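Local coordinates for protein CRISPR-associated endonuclease Cas3-HD (Methanocaldococcus jannaschii, PDB 3S4L) that cleaves single-stranded DNA, with magnesium, and single-stranded RNA as the HD nuclease of CRISPR interference, the antiviral defence of this archaeon, at residues L140-F152 and K181-V193. Numbering follows the deposited sequence.
Sequences LTAEVVLDKLKKF and KDDIIRFVIEMSV
Val145 enters helix 181-193 as a knob into the hole formed by Ile185, Val188, Ile189 and Ser192. With CG1 anti to the backbone N (chi1 170°), both its methyls bear on Val188: CG2 more closely, 3.5 Å from Val188 CG1 and reaching on to the Ser192 hydroxyl, while CG1 lies between Val188 and Ile189 CG1, 4.0 Å from the latter. That hydroxyl is turned back into its own helix, where Ser192 OG donates to Val188 O at 2.7 Å from above the carbonyl plane; the same oxygen also accepts the helical bond from Ser192 N. One turn on, Leu149 and Ile185 run past each other in opposite directions, with Leu149 CD1 touching Ile185 CG1, Ile184 CG2 and Val188 CG2. Leu146 crosses Ile185 at about a right angle, bringing its CD2 to 3.8 Å from Ile185 CG2 on the more exposed flank.

The axes of helices 142-149 and 181-193 approach to 9.3 Å at 142°, a roughly antiparallel pair within the mainly helical HD domain. Its inner side meets helix 91-107 through Ile184 on Tyr97 and Val188 on Leu93; the Leu149 side chain is about 8 Å from that of the metal ligand His91.

At the last position of the type I turn Leu149-Phe152, the Phe152 ring receives Lys181 CB at its edge, in plane, and Ile184 CD1 obliquely, 3.6 Å from CE2. The lysine chain, extended throughout, runs opposite to the phenylalanine and carries its ammonium to the turn, where Lys181 NZ donates to Lys150 O; their modelled separation of 2.3 Å is too short to be taken literally.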
loop_
_atom_site.group_PDB
_atom_site.type_symbol
_atom_site.label_atom_id
_atom_site.label_comp_id
_atom_site.label_asym_id
_atom_site.label_seq_id
_atom_site.Cartn_x
_atom_site.Cartn_y
_atom_site.Cartn_z
ATOM N N LEU A 140 -10.191 -4.891 13.311
ATOM C CA LEU A 140 -9.217 -5.669 12.562
ATOM C C LEU A 140 -9.387 -7.178 12.732
ATOM O O LEU A 140 -8.386 -7.892 12.823
ATOM C CB LEU A 140 -7.801 -5.289 13.016
ATOM C CG LEU A 140 -7.438 -3.805 13.138
ATOM C CD1 LEU A 140 -7.255 -3.403 14.604
ATOM C CD2 LEU A 140 -6.186 -3.476 12.326
ATOM N N THR A 141 -10.627 -7.672 12.792
ATOM C CA THR A 141 -10.837 -9.113 12.946
ATOM C C THR A 141 -10.544 -9.891 11.654
ATOM O O THR A 141 -10.698 -9.379 10.545
ATOM C CB THR A 141 -12.261 -9.456 13.411
ATOM O OG1 THR A 141 -13.193 -9.130 12.374
ATOM C CG2 THR A 141 -12.613 -8.720 14.703
ATOM N N ALA A 142 -10.126 -11.139 11.819
ATOM C CA ALA A 142 -10.010 -12.068 10.706
ATOM C C ALA A 142 -11.303 -12.108 9.903
ATOM O O ALA A 142 -11.280 -12.192 8.682
ATOM C CB ALA A 142 -9.652 -13.461 11.216
ATOM N N GLU A 143 -12.436 -12.046 10.587
ATOM C CA GLU A 143 -13.723 -12.062 9.891
ATOM C C GLU A 143 -13.855 -10.906 8.876
ATOM O O GLU A 143 -14.200 -11.116 7.707
ATOM C CB GLU A 143 -14.868 -12.019 10.892
ATOM C CG GLU A 143 -16.223 -12.047 10.208
ATOM C CD GLU A 143 -17.369 -12.290 11.180
ATOM O OE1 GLU A 143 -17.130 -12.287 12.408
ATOM O OE2 GLU A 143 -18.502 -12.495 10.712
ATOM N N VAL A 144 -13.575 -9.689 9.342
ATOM C CA VAL A 144 -13.603 -8.506 8.498
ATOM C C VAL A 144 -12.643 -8.634 7.323
ATOM O O VAL A 144 -12.993 -8.262 6.201
ATOM C CB VAL A 144 -13.276 -7.222 9.295
ATOM C CG1 VAL A 144 -13.222 -6.032 8.354
ATOM C CG2 VAL A 144 -14.320 -7.013 10.386
ATOM N N VAL A 145 -11.432 -9.145 7.562
ATOM C CA VAL A 145 -10.545 -9.438 6.430
ATOM C C VAL A 145 -11.274 -10.307 5.401
ATOM O O VAL A 145 -11.284 -9.983 4.219
ATOM C CB VAL A 145 -9.236 -10.132 6.840
ATOM C CG1 VAL A 145 -8.491 -10.623 5.587
ATOM C CG2 VAL A 145 -8.355 -9.179 7.666
ATOM N N LEU A 146 -11.907 -11.387 5.859
ATOM C CA LEU A 146 -12.638 -12.262 4.949
ATOM C C LEU A 146 -13.766 -11.525 4.229
ATOM O O LEU A 146 -14.060 -11.802 3.069
ATOM C CB LEU A 146 -13.211 -13.497 5.675
ATOM C CG LEU A 146 -12.251 -14.534 6.269
ATOM C CD1 LEU A 146 -13.065 -15.585 6.984
ATOM C CD2 LEU A 146 -11.386 -15.177 5.200
ATOM N N ASP A 147 -14.427 -10.617 4.928
ATOM C CA ASP A 147 -15.437 -9.780 4.292
ATOM C C ASP A 147 -14.823 -8.924 3.161
ATOM O O ASP A 147 -15.388 -8.794 2.069
ATOM C CB ASP A 147 -16.077 -8.850 5.343
ATOM C CG ASP A 147 -17.026 -9.585 6.291
ATOM O OD1 ASP A 147 -17.416 -10.732 5.974
ATOM O OD2 ASP A 147 -17.398 -9.008 7.345
ATOM N N LYS A 148 -13.661 -8.342 3.429
ATOM C CA LYS A 148 -13.129 -7.325 2.531
ATOM C C LYS A 148 -12.375 -7.933 1.357
ATOM O O LYS A 148 -12.018 -7.245 0.401
ATOM C CB LYS A 148 -12.260 -6.324 3.295
ATOM C CG LYS A 148 -13.016 -5.467 4.318
ATOM C CD LYS A 148 -11.997 -4.715 5.208
ATOM C CE LYS A 148 -12.631 -3.577 6.008
ATOM N NZ LYS A 148 -11.576 -2.590 6.428
ATOM N N LEU A 149 -12.152 -9.237 1.431
ATOM C CA LEU A 149 -11.452 -9.940 0.364
ATOM C C LEU A 149 -12.359 -10.954 -0.325
ATOM O O LEU A 149 -11.963 -11.600 -1.298
ATOM C CB LEU A 149 -10.181 -10.600 0.907
ATOM C CG LEU A 149 -9.146 -9.521 1.186
ATOM C CD1 LEU A 149 -7.877 -10.072 1.814
ATOM C CD2 LEU A 149 -8.852 -8.816 -0.148
ATOM N N LYS A 150 -13.584 -11.077 0.174
ATOM C CA LYS A 150 -14.520 -12.067 -0.359
ATOM C C LYS A 150 -14.542 -12.063 -1.887
ATOM O O LYS A 150 -14.374 -13.109 -2.522
ATOM C CB LYS A 150 -15.934 -11.826 0.179
ATOM C CG LYS A 150 -16.911 -12.974 -0.115
ATOM C CD LYS A 150 -18.255 -12.753 0.574
ATOM C CE LYS A 150 -19.117 -14.011 0.521
ATOM N NZ LYS A 150 -19.482 -14.372 -0.879
ATOM N N LYS A 151 -14.733 -10.882 -2.476
ATOM C CA LYS A 151 -14.858 -10.772 -3.935
ATOM C C LYS A 151 -13.528 -10.589 -4.684
ATOM O O LYS A 151 -13.527 -10.282 -5.875
ATOM C CB LYS A 151 -15.847 -9.664 -4.323
ATOM C CG LYS A 151 -17.296 -10.034 -4.094
ATOM C CD LYS A 151 -17.543 -11.471 -4.529
ATOM C CE LYS A 151 -19.022 -11.788 -4.698
ATOM N NZ LYS A 151 -19.202 -13.064 -5.460
ATOM N N PHE A 152 -12.400 -10.784 -4.008
ATOM C CA PHE A 152 -11.123 -10.705 -4.717
ATOM C C PHE A 152 -11.003 -11.871 -5.701
ATOM O O PHE A 152 -11.161 -13.033 -5.322
ATOM C CB PHE A 152 -9.930 -10.690 -3.756
ATOM C CG PHE A 152 -8.584 -10.647 -4.454
ATOM C CD1 PHE A 152 -8.158 -9.491 -5.108
ATOM C CD2 PHE A 152 -7.736 -11.754 -4.440
ATOM C CE1 PHE A 152 -6.918 -9.444 -5.751
ATOM C CE2 PHE A 152 -6.492 -11.713 -5.071
ATOM C CZ PHE A 152 -6.082 -10.556 -5.734
ATOM N N LYS A 181 -5.455 -15.678 -3.826
ATOM C CA LYS A 181 -6.412 -15.124 -2.878
ATOM C C LYS A 181 -6.208 -15.524 -1.416
ATOM O O LYS A 181 -6.209 -14.672 -0.528
ATOM C CB LYS A 181 -7.838 -15.499 -3.290
ATOM C CG LYS A 181 -8.888 -14.983 -2.318
ATOM C CD LYS A 181 -10.292 -15.250 -2.827
ATOM C CE LYS A 181 -11.318 -14.586 -1.944
ATOM N NZ LYS A 181 -12.671 -14.689 -2.555
ATOM N N ASP A 182 -6.051 -16.814 -1.157
ATOM C CA ASP A 182 -5.968 -17.274 0.218
ATOM C C ASP A 182 -4.637 -16.857 0.828
ATOM O O ASP A 182 -4.552 -16.562 2.024
ATOM C CB ASP A 182 -6.233 -18.794 0.318
ATOM C CG ASP A 182 -7.622 -19.184 -0.209
ATOM O OD1 ASP A 182 -8.474 -18.287 -0.437
ATOM O OD2 ASP A 182 -7.868 -20.396 -0.392
ATOM N N ASP A 183 -3.603 -16.788 0.000
ATOM C CA ASP A 183 -2.327 -16.251 0.455
ATOM C C ASP A 183 -2.444 -14.803 0.931
ATOM O O ASP A 183 -1.828 -14.425 1.925
ATOM C CB ASP A 183 -1.281 -16.372 -0.652
ATOM C CG ASP A 183 -1.020 -17.817 -1.044
ATOM O OD1 ASP A 183 -0.383 -18.538 -0.241
ATOM O OD2 ASP A 183 -1.455 -18.227 -2.144
ATOM N N ILE A 184 -3.247 -13.999 0.235
ATOM C CA ILE A 184 -3.436 -12.596 0.622
ATOM C C ILE A 184 -4.253 -12.507 1.913
ATOM O O ILE A 184 -3.947 -11.713 2.806
ATOM C CB ILE A 184 -4.059 -11.754 -0.534
ATOM C CG1 ILE A 184 -3.099 -11.754 -1.730
ATOM C CG2 ILE A 184 -4.350 -10.319 -0.081
ATOM C CD1 ILE A 184 -3.596 -11.004 -2.976
ATOM N N ILE A 185 -5.278 -13.350 2.009
ATOM C CA ILE A 185 -6.073 -13.481 3.222
ATOM C C ILE A 185 -5.187 -13.813 4.425
ATOM O O ILE A 185 -5.258 -13.157 5.467
ATOM C CB ILE A 185 -7.176 -14.556 3.030
ATOM C CG1 ILE A 185 -8.298 -14.010 2.134
ATOM C CG2 ILE A 185 -7.714 -15.078 4.380
ATOM C CD1 ILE A 185 -9.322 -15.081 1.706
ATOM N N ARG A 186 -4.345 -14.828 4.274
ATOM C CA ARG A 186 -3.462 -15.267 5.353
ATOM C C ARG A 186 -2.551 -14.128 5.772
ATOM O O ARG A 186 -2.386 -13.858 6.967
ATOM C CB ARG A 186 -2.611 -16.455 4.887
ATOM C CG ARG A 186 -2.894 -17.751 5.593
ATOM C CD ARG A 186 -2.005 -18.881 5.076
ATOM N NE ARG A 186 -2.227 -19.147 3.659
ATOM C CZ ARG A 186 -3.196 -19.922 3.187
ATOM N NH1 ARG A 186 -4.034 -20.524 4.026
ATOM N NH2 ARG A 186 -3.325 -20.094 1.878
ATOM N N PHE A 187 -1.947 -13.463 4.786
ATOM C CA PHE A 187 -1.089 -12.325 5.094
ATOM C C PHE A 187 -1.823 -11.233 5.852
ATOM O O PHE A 187 -1.351 -10.761 6.884
ATOM C CB PHE A 187 -0.454 -11.706 3.844
ATOM C CG PHE A 187 0.316 -10.458 4.148
ATOM C CD1 PHE A 187 1.578 -10.530 4.704
ATOM C CD2 PHE A 187 -0.241 -9.217 3.929
ATOM C CE1 PHE A 187 2.277 -9.380 5.015
ATOM C CE2 PHE A 187 0.449 -8.075 4.232
ATOM C CZ PHE A 187 1.712 -8.155 4.779
ATOM N N VAL A 188 -2.970 -10.813 5.333
ATOM C CA VAL A 188 -3.711 -9.727 5.967
ATOM C C VAL A 188 -4.194 -10.065 7.391
ATOM O O VAL A 188 -4.079 -9.246 8.301
ATOM C CB VAL A 188 -4.890 -9.246 5.101
ATOM C CG1 VAL A 188 -5.582 -8.085 5.794
ATOM C CG2 VAL A 188 -4.392 -8.847 3.698
ATOM N N ILE A 189 -4.724 -11.268 7.586
ATOM C CA ILE A 189 -5.084 -11.700 8.928
ATOM C C ILE A 189 -3.875 -11.583 9.847
ATOM O O ILE A 189 -3.951 -10.975 10.921
ATOM C CB ILE A 189 -5.600 -13.160 8.930
ATOM C CG1 ILE A 189 -6.974 -13.232 8.270
ATOM C CG2 ILE A 189 -5.664 -13.721 10.358
ATOM C CD1 ILE A 189 -7.471 -14.641 8.045
ATOM N N GLU A 190 -2.754 -12.157 9.413
ATOM C CA GLU A 190 -1.514 -12.119 10.187
ATOM C C GLU A 190 -1.096 -10.682 10.477
ATOM O O GLU A 190 -0.518 -10.391 11.523
ATOM C CB GLU A 190 -0.396 -12.859 9.441
ATOM C CG GLU A 190 0.727 -13.368 10.332
ATOM C CD GLU A 190 1.873 -13.999 9.547
ATOM O OE1 GLU A 190 2.785 -14.579 10.185
ATOM O OE2 GLU A 190 1.867 -13.908 8.297
ATOM N N MET A 191 -1.396 -9.777 9.553
ATOM C CA MET A 191 -1.070 -8.370 9.746
ATOM C C MET A 191 -1.974 -7.713 10.771
ATOM O O MET A 191 -1.506 -7.063 11.698
ATOM C CB MET A 191 -1.200 -7.620 8.422
ATOM C CG MET A 191 0.027 -7.735 7.548
ATOM S SD MET A 191 1.136 -6.345 7.793
ATOM C CE MET A 191 0.212 -5.079 6.898
ATOM N N SER A 192 -3.276 -7.887 10.575
ATOM C CA SER A 192 -4.303 -7.261 11.399
ATOM C C SER A 192 -4.158 -7.651 12.853
ATOM O O SER A 192 -4.447 -6.858 13.748
ATOM C CB SER A 192 -5.678 -7.690 10.900
ATOM O OG SER A 192 -5.739 -7.557 9.494
ATOM N N VAL A 193 -3.721 -8.883 13.082
ATOM C CA VAL A 193 -3.500 -9.371 14.434
ATOM C C VAL A 193 -2.328 -8.669 15.090
ATOM O O VAL A 193 -2.478 -8.011 16.120
ATOM C CB VAL A 193 -3.194 -10.869 14.442
ATOM C CG1 VAL A 193 -2.589 -11.265 15.777
ATOM C CG2 VAL A 193 -4.452 -11.669 14.156
#